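Long-range contacts in putative dehydrogenase (Pseudomonas fluorescens, PDB 6UUG), which acts as the oxygenase of a two-component flavin-dependent system, methanesulfinate monooxygenase MsuC, in bacterial assimilation of methyl sulfur: residues A245-L250 against E334-L339; E315-L320 against T341-A346. One frame throughout, in Å; residues are numbered along the deposited sequence.

Interaction 1 of 2, residues A245-L250 against E334-L339; sequences ACLRPL and EERGHL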
ATOM      1  N   ALA A 245       1.627  21.939 -32.161  1.00 34.13           N
ATOM      2  CA  ALA A 245       2.840  22.400 -31.492  1.00 35.38           C
ATOM      3  C   ALA A 245       2.865  21.957 -30.033  1.00 33.36           C
ATOM      4  O   ALA A 245       3.929  21.638 -29.485  1.00 32.73           O
ATOM      5  CB  ALA A 245       2.955  23.924 -31.583  1.00 38.97           C
ATOM      6  N   CYS A 246       1.701  21.943 -29.390  1.00 32.82           N
ATOM      7  CA  CYS A 246       1.588  21.539 -27.993  1.00 31.05           C
ATOM      8  C   CYS A 246       1.768  20.042 -27.799  1.00 32.06           C
ATOM      9  O   CYS A 246       1.674  19.568 -26.657  1.00 32.02           O
ATOM     10  CB  CYS A 246       0.243  21.993 -27.429  1.00 33.16           C
ATOM     11  SG  CYS A 246       0.188  23.811 -27.126  1.00 43.12           S
ATOM     12  N   LEU A 247       2.039  19.278 -28.860  1.00 32.05           N
ATOM     13  CA  LEU A 247       2.483  17.906 -28.640  1.00 32.20           C
ATOM     14  C   LEU A 247       3.894  17.829 -28.080  1.00 31.30           C
ATOM     15  O   LEU A 247       4.272  16.784 -27.546  1.00 28.60           O
ATOM     16  CB  LEU A 247       2.433  17.092 -29.931  1.00 30.73           C
ATOM     17  CG  LEU A 247       1.080  16.733 -30.525  1.00 27.53           C
ATOM     18  CD1 LEU A 247       1.325  15.994 -31.846  1.00 31.61           C
ATOM     19  CD2 LEU A 247       0.188  15.923 -29.596  1.00 32.38           C
ATOM     20  N   ARG A 248       4.682  18.901 -28.178  1.00 30.95           N
ATOM     21  CA  ARG A 248       6.077  18.817 -27.746  1.00 32.07           C
ATOM     22  C   ARG A 248       6.219  18.389 -26.290  1.00 29.25           C
ATOM     23  O   ARG A 248       6.992  17.455 -26.016  1.00 29.55           O
ATOM     24  CB  ARG A 248       6.780  20.157 -28.006  1.00 32.98           C
ATOM     25  CG  ARG A 248       8.309  20.083 -27.966  1.00 31.70           C
ATOM     26  CD  ARG A 248       8.895  20.302 -26.596  1.00 35.28           C
ATOM     27  NE  ARG A 248      10.347  20.222 -26.676  1.00 36.16           N
ATOM     28  CZ  ARG A 248      11.170  20.131 -25.637  1.00 35.40           C
ATOM     29  NH1 ARG A 248      10.699  20.116 -24.396  1.00 38.73           N
ATOM     30  NH2 ARG A 248      12.477  20.053 -25.849  1.00 37.68           N
ATOM     31  N   PRO A 249       5.541  19.002 -25.316  1.00 29.94           N
ATOM     32  CA  PRO A 249       5.703  18.514 -23.936  1.00 30.84           C
ATOM     33  C   PRO A 249       5.169  17.106 -23.739  1.00 28.88           C
ATOM     34  O   PRO A 249       5.674  16.381 -22.872  1.00 30.06           O
ATOM     35  CB  PRO A 249       4.919  19.542 -23.102  1.00 34.11           C
ATOM     36  CG  PRO A 249       3.928  20.135 -24.062  1.00 33.16           C
ATOM     37  CD  PRO A 249       4.648  20.176 -25.379  1.00 30.58           C
ATOM     38  N   LEU A 250       4.170  16.698 -24.522  1.00 28.77           N
ATOM     39  CA  LEU A 250       3.617  15.357 -24.387  1.00 28.76           C
ATOM     40  C   LEU A 250       4.600  14.307 -24.898  1.00 28.19           C
ATOM     41  O   LEU A 250       4.703  13.216 -24.324  1.00 27.58           O
ATOM     42  CB  LEU A 250       2.272  15.273 -25.114  1.00 28.84           C
ATOM     43  CG  LEU A 250       1.208  16.289 -24.680  1.00 26.55           C
ATOM     44  CD1 LEU A 250      -0.126  15.998 -25.353  1.00 27.48           C
ATOM     45  CD2 LEU A 250       1.049  16.242 -23.152  1.00 30.61           C
ATOM     46  N   GLU A 334      -9.100  19.207 -28.219  1.00 38.68           N
ATOM     47  CA  GLU A 334      -9.723  18.108 -27.493  1.00 38.11           C
ATOM     48  C   GLU A 334      -8.900  16.833 -27.616  1.00 38.84           C
ATOM     49  O   GLU A 334      -8.651  16.145 -26.616  1.00 33.16           O
ATOM     50  CB  GLU A 334     -11.143  17.870 -27.998  1.00 42.05           C
ATOM     51  CG  GLU A 334     -11.868  16.781 -27.226  1.00 51.95           C
ATOM     52  CD  GLU A 334     -13.290  16.551 -27.713  1.00 65.71           C
ATOM     53  OE1 GLU A 334     -13.501  16.522 -28.947  1.00 72.68           O
ATOM     54  OE2 GLU A 334     -14.193  16.403 -26.859  1.00 72.92           O
ATOM     55  N   GLU A 335      -8.466  16.502 -28.836  1.00 32.57           N
ATOM     56  CA  GLU A 335      -7.672  15.289 -29.023  1.00 34.71           C
ATOM     57  C   GLU A 335      -6.329  15.401 -28.312  1.00 34.77           C
ATOM     58  O   GLU A 335      -5.850  14.420 -27.717  1.00 33.02           O
ATOM     59  CB  GLU A 335      -7.473  14.998 -30.518  1.00 35.38           C
ATOM     60  CG  GLU A 335      -6.721  13.692 -30.748  1.00 34.13           C
ATOM     61  CD  GLU A 335      -6.663  13.266 -32.197  1.00 41.90           C
ATOM     62  OE1 GLU A 335      -7.477  13.767 -33.005  1.00 38.04           O
ATOM     63  OE2 GLU A 335      -5.796  12.431 -32.523  1.00 35.56           O
ATOM     64  N   ARG A 336      -5.707  16.585 -28.354  1.00 29.50           N
ATOM     65  CA  ARG A 336      -4.474  16.805 -27.595  1.00 29.41           C
ATOM     66  C   ARG A 336      -4.703  16.549 -26.107  1.00 31.96           C
ATOM     67  O   ARG A 336      -3.880  15.909 -25.444  1.00 31.05           O
ATOM     68  CB  ARG A 336      -3.962  18.234 -27.817  1.00 32.51           C
ATOM     69  CG  ARG A 336      -2.555  18.496 -27.289  1.00 32.94           C
ATOM     70  CD  ARG A 336      -2.558  18.995 -25.844  1.00 32.76           C
ATOM     71  NE  ARG A 336      -1.196  19.335 -25.454  1.00 30.66           N
ATOM     72  CZ  ARG A 336      -0.782  19.524 -24.211  1.00 34.08           C
ATOM     73  NH1 ARG A 336      -1.634  19.420 -23.191  1.00 34.41           N
ATOM     74  NH2 ARG A 336       0.496  19.810 -23.996  1.00 32.54           N
ATOM     75  N   GLY A 337      -5.803  17.069 -25.561  1.00 30.39           N
ATOM     76  CA  GLY A 337      -6.062  16.906 -24.131  1.00 31.52           C
ATOM     77  C   GLY A 337      -6.267  15.459 -23.724  1.00 30.31           C
ATOM     78  O   GLY A 337      -5.777  15.023 -22.674  1.00 32.84           O
ATOM     79  N   HIS A 338      -7.017  14.702 -24.523  1.00 29.66           N
ATOM     80  CA  HIS A 338      -7.209  13.283 -24.224  1.00 32.19           C
ATOM     81  C   HIS A 338      -5.891  12.524 -24.289  1.00 30.07           C
ATOM     82  O   HIS A 338      -5.650  11.619 -23.482  1.00 28.24           O
ATOM     83  CB  HIS A 338      -8.243  12.677 -25.178  1.00 34.06           C
ATOM     84  CG  HIS A 338      -9.648  13.075 -24.845  1.00 40.37           C
ATOM     85  ND1 HIS A 338     -10.183  14.291 -25.205  1.00 56.27           N
ATOM     86  CD2 HIS A 338     -10.610  12.438 -24.137  1.00 52.46           C
ATOM     87  CE1 HIS A 338     -11.422  14.377 -24.758  1.00 47.65           C
ATOM     88  NE2 HIS A 338     -11.707  13.265 -24.109  1.00 52.38           N
ATOM     89  N   LEU A 339      -5.025  12.869 -25.246  1.00 28.24           N
ATOM     90  CA  LEU A 339      -3.684  12.286 -25.268  1.00 26.81           C
ATOM     91  C   LEU A 339      -2.914  12.637 -23.997  1.00 26.53           C
ATOM     92  O   LEU A 339      -2.270  11.776 -23.389  1.00 27.11           O
ATOM     93  CB  LEU A 339      -2.909  12.767 -26.502  1.00 28.06           C
ATOM     94  CG  LEU A 339      -1.442  12.335 -26.596  1.00 30.12           C
ATOM     95  CD1 LEU A 339      -1.288  10.812 -26.608  1.00 26.38           C
ATOM     96  CD2 LEU A 339      -0.763  12.950 -27.840  1.00 29.32           C
TER

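Interaction 2 of 2, residues E315-L320 against T341-A346; sequences ERAAAL and TAIATA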
ATOM      1  N   GLU A 315       1.594   1.625 -23.966  1.00 24.51           N
ATOM      2  CA  GLU A 315       1.409   1.347 -25.387  1.00 28.57           C
ATOM      3  C   GLU A 315       0.158   2.021 -25.919  1.00 29.14           C
ATOM      4  O   GLU A 315       0.128   2.432 -27.091  1.00 27.47           O
ATOM      5  CB  GLU A 315       1.382  -0.165 -25.609  1.00 29.03           C
ATOM      6  CG  GLU A 315       2.766  -0.752 -25.424  1.00 28.13           C
ATOM      7  CD  GLU A 315       2.805  -2.269 -25.359  1.00 37.07           C
ATOM      8  OE1 GLU A 315       1.726  -2.915 -25.394  1.00 39.53           O
ATOM      9  OE2 GLU A 315       3.931  -2.812 -25.261  1.00 36.48           O
ATOM     10  N   ARG A 316      -0.875   2.162 -25.081  1.00 25.43           N
ATOM     11  CA  ARG A 316      -2.057   2.893 -25.524  1.00 25.81           C
ATOM     12  C   ARG A 316      -1.743   4.367 -25.731  1.00 30.29           C
ATOM     13  O   ARG A 316      -2.168   4.965 -26.726  1.00 27.49           O
ATOM     14  CB  ARG A 316      -3.217   2.757 -24.543  1.00 28.72           C
ATOM     15  CG  ARG A 316      -4.339   3.647 -25.064  1.00 34.02           C
ATOM     16  CD  ARG A 316      -5.430   3.883 -24.166  1.00 38.55           C
ATOM     17  NE  ARG A 316      -5.027   4.472 -22.902  1.00 37.32           N
ATOM     18  CZ  ARG A 316      -5.900   4.619 -21.923  1.00 36.54           C
ATOM     19  NH1 ARG A 316      -7.157   4.222 -22.129  1.00 39.26           N
ATOM     20  NH2 ARG A 316      -5.536   5.141 -20.769  1.00 30.32           N
ATOM     21  N   ALA A 317      -1.002   4.978 -24.807  1.00 27.06           N
ATOM     22  CA  ALA A 317      -0.600   6.368 -25.017  1.00 26.45           C
ATOM     23  C   ALA A 317       0.240   6.530 -26.277  1.00 25.47           C
ATOM     24  O   ALA A 317       0.108   7.533 -26.997  1.00 26.29           O
ATOM     25  CB  ALA A 317       0.179   6.873 -23.796  1.00 27.87           C
ATOM     26  N   ALA A 318       1.115   5.562 -26.562  1.00 25.44           N
ATOM     27  CA  ALA A 318       1.949   5.673 -27.753  1.00 26.35           C
ATOM     28  C   ALA A 318       1.102   5.609 -29.017  1.00 27.21           C
ATOM     29  O   ALA A 318       1.343   6.366 -29.958  1.00 27.89           O
ATOM     30  CB  ALA A 318       3.019   4.579 -27.762  1.00 28.01           C
ATOM     31  N   ALA A 319       0.102   4.725 -29.054  1.00 28.64           N
ATOM     32  CA  ALA A 319      -0.785   4.669 -30.220  1.00 28.90           C
ATOM     33  C   ALA A 319      -1.550   5.976 -30.399  1.00 30.38           C
ATOM     34  O   ALA A 319      -1.705   6.468 -31.528  1.00 29.04           O
ATOM     35  CB  ALA A 319      -1.752   3.493 -30.086  1.00 32.91           C
ATOM     36  N   LEU A 320      -2.053   6.546 -29.304  1.00 26.89           N
ATOM     37  CA  LEU A 320      -2.756   7.820 -29.396  1.00 26.31           C
ATOM     38  C   LEU A 320      -1.830   8.929 -29.873  1.00 28.90           C
ATOM     39  O   LEU A 320      -2.276   9.831 -30.591  1.00 29.47           O
ATOM     40  CB  LEU A 320      -3.379   8.199 -28.047  1.00 26.24           C
ATOM     41  CG  LEU A 320      -4.538   7.340 -27.537  1.00 28.93           C
ATOM     42  CD1 LEU A 320      -4.898   7.743 -26.115  1.00 32.59           C
ATOM     43  CD2 LEU A 320      -5.744   7.523 -28.444  1.00 31.08           C
ATOM     44  N   THR A 341      -3.989  13.327 -21.029  1.00 28.18           N
ATOM     45  CA  THR A 341      -4.499  12.542 -19.906  1.00 27.34           C
ATOM     46  C   THR A 341      -4.009  11.099 -19.974  1.00 27.44           C
ATOM     47  O   THR A 341      -3.599  10.525 -18.956  1.00 26.93           O
ATOM     48  CB  THR A 341      -6.026  12.592 -19.890  1.00 30.99           C
ATOM     49  OG1 THR A 341      -6.445  13.949 -19.699  1.00 30.10           O
ATOM     50  CG2 THR A 341      -6.594  11.736 -18.762  1.00 28.53           C
ATOM     51  N   ALA A 342      -4.019  10.504 -21.169  1.00 26.37           N
ATOM     52  CA  ALA A 342      -3.568   9.121 -21.307  1.00 25.52           C
ATOM     53  C   ALA A 342      -2.088   8.975 -20.967  1.00 25.14           C
ATOM     54  O   ALA A 342      -1.674   7.966 -20.379  1.00 25.91           O
ATOM     55  CB  ALA A 342      -3.829   8.622 -22.735  1.00 24.96           C
ATOM     56  N   ILE A 343      -1.266   9.948 -21.368  1.00 24.43           N
ATOM     57  CA  ILE A 343       0.167   9.896 -21.066  1.00 25.30           C
ATOM     58  C   ILE A 343       0.399  10.060 -19.567  1.00 24.44           C
ATOM     59  O   ILE A 343       1.215   9.351 -18.958  1.00 25.53           O
ATOM     60  CB  ILE A 343       0.927  10.978 -21.858  1.00 25.53           C
ATOM     61  CG1 ILE A 343       0.949  10.644 -23.355  1.00 24.73           C
ATOM     62  CG2 ILE A 343       2.358  11.113 -21.319  1.00 26.25           C
ATOM     63  CD1 ILE A 343       1.320  11.874 -24.252  1.00 26.39           C
ATOM     64  N   ALA A 344      -0.281  11.029 -18.956  1.00 25.35           N
ATOM     65  CA  ALA A 344      -0.089  11.238 -17.519  1.00 25.80           C
ATOM     66  C   ALA A 344      -0.524  10.022 -16.727  1.00 26.76           C
ATOM     67  O   ALA A 344       0.115   9.667 -15.731  1.00 25.82           O
ATOM     68  CB  ALA A 344      -0.860  12.472 -17.046  1.00 26.63           C
ATOM     69  N   THR A 345      -1.599   9.359 -17.167  1.00 25.98           N
ATOM     70  CA  THR A 345      -2.059   8.137 -16.512  1.00 25.33           C
ATOM     71  C   THR A 345      -0.986   7.059 -16.583  1.00 26.10           C
ATOM     72  O   THR A 345      -0.670   6.406 -15.578  1.00 26.31           O
ATOM     73  CB  THR A 345      -3.353   7.662 -17.188  1.00 26.89           C
ATOM     74  OG1 THR A 345      -4.385   8.642 -16.995  1.00 26.78           O
ATOM     75  CG2 THR A 345      -3.819   6.342 -16.617  1.00 28.28           C
ATOM     76  N   ALA A 346      -0.407   6.865 -17.774  1.00 25.05           N
ATOM     77  CA  ALA A 346       0.676   5.894 -17.940  1.00 27.12           C
ATOM     78  C   ALA A 346       1.905   6.267 -17.118  1.00 26.03           C
ATOM     79  O   ALA A 346       2.560   5.391 -16.534  1.00 27.32           O
ATOM     80  CB  ALA A 346       1.048   5.769 -19.425  1.00 23.09           C
TER
HETATM   81  O   HOH W   1      -2.637   5.484 -21.276  1.00 27.52           O

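Interaction 1 of 2, residues A245-L250 against E334-L339
Arg336 reaches across from helix 333-360 and grips the backbone carbonyl of Cys246 side-on. NH2 of Arg336 lies 2.9 Å from Cys246 O, with an N-H...O angle of 153°. NE of Arg336 donates to the same Cys246 O at 3.1 Å. The oxygen sits close to the guanidinium plane, but the two donors meet it differently. NH2 is tilted only slightly from the carbonyl plane, whereas NE stands well above it. The arginine chain bends at its second torsion (chi2 -91°), which brings NE and NH2 to Cys246 O. NH2 also forms a salt bridge with the C-terminal carboxylate, Ser415 OXT. One buried group therefore serves a carbonyl and the chain end together. The fold is that of the acyl-CoA dehydrogenase family, and within its C-terminal helical bundle the contact joins helix 333-360 to the region where helix 247-277 starts. Carbon packs round the charged group. Leu250 CD1 lies over one guanidinium face, 3.5 Å from Arg336 NE and offset toward the rim. Pro249 CG meets the edge near the plane, 3.4 Å from Arg336 NH2. A leucine in place of Arg336 would probably leave Cys246 O without these two donors and the Ser415 carboxylate without this charged mate. Beside the polar grip, Leu247 CD2 touches Leu339 CD2 at 3.6 Å, the two side chains crossing at about a right angle. Leu250 CD1 reaches the same Leu339 methyl at 4.0 Å.

Interaction 2 of 2, residues E315-L320 against T341-A346
In segment 315-320, Arg316 is the first residue to touch the other helix, meeting Ala342 through its side chain. Its NE lies 4.3 Å from Ala342 CB, at an oblique approach. A water lies at the guanidinium edge, in plane. It accepts from Arg316 NH2 at 3.0 Å and donates to Ala342 O at 2.8 Å, so it bridges the arginine to a helix carbonyl. The stronger partner of Arg316 NH2 is Glu308 of the second subunit, by a salt bridge. Ala317 follows, pointing toward the other helix. Its CB is 3.9 Å from Ile343 CG1 and 4.0 Å from Ala342 O. The two helices belong to the C-terminal helical bundle of the acyl-CoA dehydrogenase fold. Segments 315-320 and 341-346 run nearly antiparallel, at 156°, and their axes come within 8.7 Å. The short side chains of Ala317 and Ala342, both pointing toward the partner helix, are consistent with this spacing. One turn on from Arg316 is Leu320, whose CD1 packs on Ala342 CB at 3.7 Å. Ala342 thus meets both Arg316 and Leu320. Nearby, Trp304 of the second subunit packs on Thr341 and Thr345.

Both interactions use helix 333-360, and their centres lie about 11 Å apart. Interaction 1 pairs it with the start of helix 247-277, interaction 2 with helix 294-327. They meet directly: Leu339 CD1 packs on Leu320 CB at 3.6 Å, and Leu250 CB on Ile343 CD1 at 3.6 Å. Every touching residue of interaction 1 is buried, and no other chain reaches its segments. Interaction 2 is buried too, but Arg316 and Leu320 are partly exposed and the second subunit lies alongside. Each contact has an arginine near a backbone carbonyl: Arg336 binds its carbonyl directly and pairs within the chain, while Arg316 works through water and pairs across subunits.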